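Local atomic coordinates of arginyl-tRNA synthetase (Campylobacter jejuni, PDB entry 3FNR), a protein that catalyses the ATP-dependent attachment of L-arginine to tRNA(Arg), giving arginyl-tRNA(Arg), AMP and diphosphate. Residues I347-F351 with L429-V435. The protein carries 1 engineered substitution. Residues are numbered along the deposited sequence; the frame is centred on the assembly and turned at random.
Sequences IHQVF and LKLFSLV
One face of the Phe351 ring takes CD2 of Leu429 over its centre, a CH-pi contact in which the methyl sits 4.0 Å from the ring centroid and 11° off the normal. The carbonyl oxygen of Ile347, one turn back on the same helix, lies in the ring plane at an edge, and the far end of the ring reaches the other backbone, CZ coming 3.2 Å from Leu429 O. The second ring, Phe432, meets Val350 edge-on: CG1 lies near its plane, 3.7 Å from CD1. With chi1 at 74°, Val350 tucks that methyl between its own backbone N and carbonyl carbon, and there it also touches Leu429 CD2 at 4.0 Å, the same methyl that lies over Phe351.

Ile347 closes the other end. Its CG2 packs 3.7 Å from Phe432 CB, while CD1 reaches past to Val435 CG1, the two side chains crossing at about a right angle. Ser433 CB touches Phe351 CZ obliquely, and its OG donates to Lys430 O at 2.6 Å; the hydroxyl's proton is thus spent within its own helix, on a carbonyl that also accepts Leu434 N. Phe410 and Tyr414 of helix 398-416 meet the Phe432 ring edge-to-face, adding a third helix to this core.

No hydrogen bond joins the two segments, whose short axes approach to 10.1 Å, roughly antiparallel with 147° between their N-to-C directions. Such apolar packing between helices 336-353 and 425-445 belongs to the all-helical DALR anticodon-binding domain of class I arginyl-tRNA synthetases.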
ATOM      1  N   ILE A 347     -23.091   9.282 -15.874  1.00 44.14           N
ATOM      2  CA  ILE A 347     -24.150   9.631 -14.914  1.00 42.00           C
ATOM      3  C   ILE A 347     -24.171  11.131 -14.650  1.00 44.34           C
ATOM      4  O   ILE A 347     -25.235  11.754 -14.656  1.00 47.36           O
ATOM      5  CB  ILE A 347     -23.996   8.859 -13.573  1.00 38.65           C
ATOM      6  CG1 ILE A 347     -24.243   7.372 -13.801  1.00 43.02           C
ATOM      7  CG2 ILE A 347     -24.976   9.383 -12.509  1.00 33.20           C
ATOM      8  CD1 ILE A 347     -23.593   6.446 -12.822  1.00 40.97           C
ATOM      9  N   HIS A 348     -22.990  11.706 -14.431  1.00 47.54           N
ATOM     10  CA  HIS A 348     -22.852  13.144 -14.195  1.00 50.61           C
ATOM     11  C   HIS A 348     -23.407  13.966 -15.362  1.00 50.83           C
ATOM     12  O   HIS A 348     -24.073  14.982 -15.151  1.00 52.78           O
ATOM     13  CB  HIS A 348     -21.389  13.505 -13.929  1.00 51.62           C
ATOM     14  CG  HIS A 348     -21.182  14.938 -13.550  1.00 60.36           C
ATOM     15  ND1 HIS A 348     -21.376  15.403 -12.266  1.00 61.50           N
ATOM     16  CD2 HIS A 348     -20.806  16.011 -14.287  1.00 61.92           C
ATOM     17  CE1 HIS A 348     -21.123  16.701 -12.228  1.00 63.93           C
ATOM     18  NE2 HIS A 348     -20.776  17.093 -13.440  1.00 63.40           N
ATOM     19  N   GLN A 349     -23.149  13.498 -16.581  1.00 49.90           N
ATOM     20  CA  GLN A 349     -23.602  14.168 -17.797  1.00 53.37           C
ATOM     21  C   GLN A 349     -25.103  14.065 -18.052  1.00 53.02           C
ATOM     22  O   GLN A 349     -25.715  15.041 -18.488  1.00 50.97           O
ATOM     23  CB  GLN A 349     -22.813  13.675 -19.013  1.00 57.17           C
ATOM     24  CG  GLN A 349     -21.672  14.610 -19.440  1.00 69.89           C
ATOM     25  CD  GLN A 349     -20.713  14.968 -18.307  1.00 77.11           C
ATOM     26  OE1 GLN A 349     -20.774  16.068 -17.748  1.00 79.36           O
ATOM     27  NE2 GLN A 349     -19.826  14.039 -17.965  1.00 77.90           N
ATOM     28  N   VAL A 350     -25.696  12.902 -17.775  1.00 50.56           N
ATOM     29  CA  VAL A 350     -27.142  12.737 -17.943  1.00 47.89           C
ATOM     30  C   VAL A 350     -27.931  13.626 -16.961  1.00 49.77           C
ATOM     31  O   VAL A 350     -29.003  14.128 -17.300  1.00 50.73           O
ATOM     32  CB  VAL A 350     -27.596  11.227 -17.965  1.00 50.63           C
ATOM     33  CG1 VAL A 350     -27.545  10.583 -16.589  1.00 49.44           C
ATOM     34  CG2 VAL A 350     -28.990  11.085 -18.548  1.00 50.88           C
ATOM     35  N   PHE A 351     -27.370  13.863 -15.777  1.00 48.98           N
ATOM     36  CA  PHE A 351     -27.963  14.788 -14.810  1.00 51.96           C
ATOM     37  C   PHE A 351     -27.908  16.245 -15.284  1.00 56.26           C
ATOM     38  O   PHE A 351     -28.809  17.038 -14.985  1.00 55.21           O
ATOM     39  CB  PHE A 351     -27.271  14.667 -13.450  1.00 46.84           C
ATOM     40  CG  PHE A 351     -27.948  13.720 -12.508  1.00 39.66           C
ATOM     41  CD1 PHE A 351     -28.961  14.165 -11.668  1.00 31.70           C
ATOM     42  CD2 PHE A 351     -27.579  12.383 -12.459  1.00 40.29           C
ATOM     43  CE1 PHE A 351     -29.590  13.297 -10.791  1.00 38.68           C
ATOM     44  CE2 PHE A 351     -28.211  11.500 -11.587  1.00 37.14           C
ATOM     45  CZ  PHE A 351     -29.212  11.964 -10.746  1.00 39.50           C
ATOM     46  N   LEU A 429     -32.777   8.391 -12.931  1.00 39.00           N
ATOM     47  CA  LEU A 429     -31.769   9.285 -12.373  1.00 38.30           C
ATOM     48  C   LEU A 429     -31.384   8.910 -10.939  1.00 40.06           C
ATOM     49  O   LEU A 429     -30.197   8.874 -10.616  1.00 42.50           O
ATOM     50  CB  LEU A 429     -32.228  10.741 -12.448  1.00 36.53           C
ATOM     51  CG  LEU A 429     -32.257  11.359 -13.850  1.00 42.75           C
ATOM     52  CD1 LEU A 429     -32.834  12.767 -13.796  1.00 46.06           C
ATOM     53  CD2 LEU A 429     -30.873  11.363 -14.500  1.00 37.92           C
ATOM     54  N   LYS A 430     -32.376   8.617 -10.096  1.00 36.31           N
ATOM     55  CA  LYS A 430     -32.115   8.240  -8.700  1.00 37.56           C
ATOM     56  C   LYS A 430     -31.301   6.948  -8.641  1.00 39.92           C
ATOM     57  O   LYS A 430     -30.341   6.845  -7.867  1.00 36.35           O
ATOM     58  CB  LYS A 430     -33.411   8.088  -7.907  1.00 34.60           C
ATOM     59  CG  LYS A 430     -33.205   7.964  -6.393  1.00 38.51           C
ATOM     60  CD  LYS A 430     -34.514   7.668  -5.672  1.00 38.71           C
ATOM     61  CE  LYS A 430     -34.286   7.236  -4.240  1.00 37.03           C
ATOM     62  NZ  LYS A 430     -35.572   7.156  -3.490  1.00 34.15           N
ATOM     63  N   LEU A 431     -31.682   5.984  -9.479  1.00 33.40           N
ATOM     64  CA  LEU A 431     -30.913   4.775  -9.658  1.00 32.98           C
ATOM     65  C   LEU A 431     -29.469   5.136  -9.987  1.00 33.31           C
ATOM     66  O   LEU A 431     -28.552   4.670  -9.316  1.00 36.65           O
ATOM     67  CB  LEU A 431     -31.504   3.911 -10.775  1.00 31.07           C
ATOM     68  CG  LEU A 431     -30.695   2.669 -11.166  1.00 32.89           C
ATOM     69  CD1 LEU A 431     -30.535   1.738  -9.991  1.00 38.44           C
ATOM     70  CD2 LEU A 431     -31.335   1.928 -12.313  1.00 29.54           C
ATOM     71  N   PHE A 432     -29.289   5.990 -10.994  1.00 30.48           N
ATOM     72  CA  PHE A 432     -27.961   6.377 -11.473  1.00 37.31           C
ATOM     73  C   PHE A 432     -27.153   7.065 -10.382  1.00 34.40           C
ATOM     74  O   PHE A 432     -25.951   6.825 -10.263  1.00 38.11           O
ATOM     75  CB  PHE A 432     -28.067   7.282 -12.706  1.00 33.86           C
ATOM     76  CG  PHE A 432     -28.428   6.555 -13.984  1.00 35.36           C
ATOM     77  CD1 PHE A 432     -28.214   7.168 -15.209  1.00 33.67           C
ATOM     78  CD2 PHE A 432     -28.968   5.268 -13.967  1.00 39.64           C
ATOM     79  CE1 PHE A 432     -28.544   6.528 -16.391  1.00 35.67           C
ATOM     80  CE2 PHE A 432     -29.311   4.617 -15.148  1.00 38.82           C
ATOM     81  CZ  PHE A 432     -29.095   5.246 -16.360  1.00 38.08           C
ATOM     82  N   SER A 433     -27.823   7.886  -9.569  1.00 34.10           N
ATOM     83  CA  SER A 433     -27.159   8.638  -8.502  1.00 38.67           C
ATOM     84  C   SER A 433     -26.575   7.697  -7.468  1.00 41.01           C
ATOM     85  O   SER A 433     -25.535   7.981  -6.875  1.00 47.31           O
ATOM     86  CB  SER A 433     -28.113   9.625  -7.832  1.00 34.35           C
ATOM     87  OG  SER A 433     -29.019   8.956  -6.980  1.00 43.40           O
ATOM     88  N   LEU A 434     -27.238   6.561  -7.283  1.00 36.58           N
ATOM     89  CA  LEU A 434     -26.758   5.542  -6.374  1.00 41.87           C
ATOM     90  C   LEU A 434     -25.577   4.741  -6.944  1.00 38.06           C
ATOM     91  O   LEU A 434     -24.658   4.388  -6.206  1.00 41.35           O
ATOM     92  CB  LEU A 434     -27.909   4.628  -5.990  1.00 43.03           C
ATOM     93  CG  LEU A 434     -27.699   3.723  -4.787  1.00 50.94           C
ATOM     94  CD1 LEU A 434     -27.518   4.524  -3.498  1.00 49.89           C
ATOM     95  CD2 LEU A 434     -28.901   2.852  -4.708  1.00 52.92           C
ATOM     96  N   VAL A 435     -25.609   4.460  -8.245  1.00 37.52           N
ATOM     97  CA  VAL A 435     -24.485   3.821  -8.950  1.00 35.50           C
ATOM     98  C   VAL A 435     -23.237   4.716  -8.904  1.00 38.69           C
ATOM     99  O   VAL A 435     -22.141   4.251  -8.599  1.00 37.41           O
ATOM    100  CB  VAL A 435     -24.852   3.465 -10.416  1.00 34.82           C
ATOM    101  CG1 VAL A 435     -23.675   2.833 -11.157  1.00 28.67           C
ATOM    102  CG2 VAL A 435     -26.064   2.519 -10.452  1.00 34.09           C
TER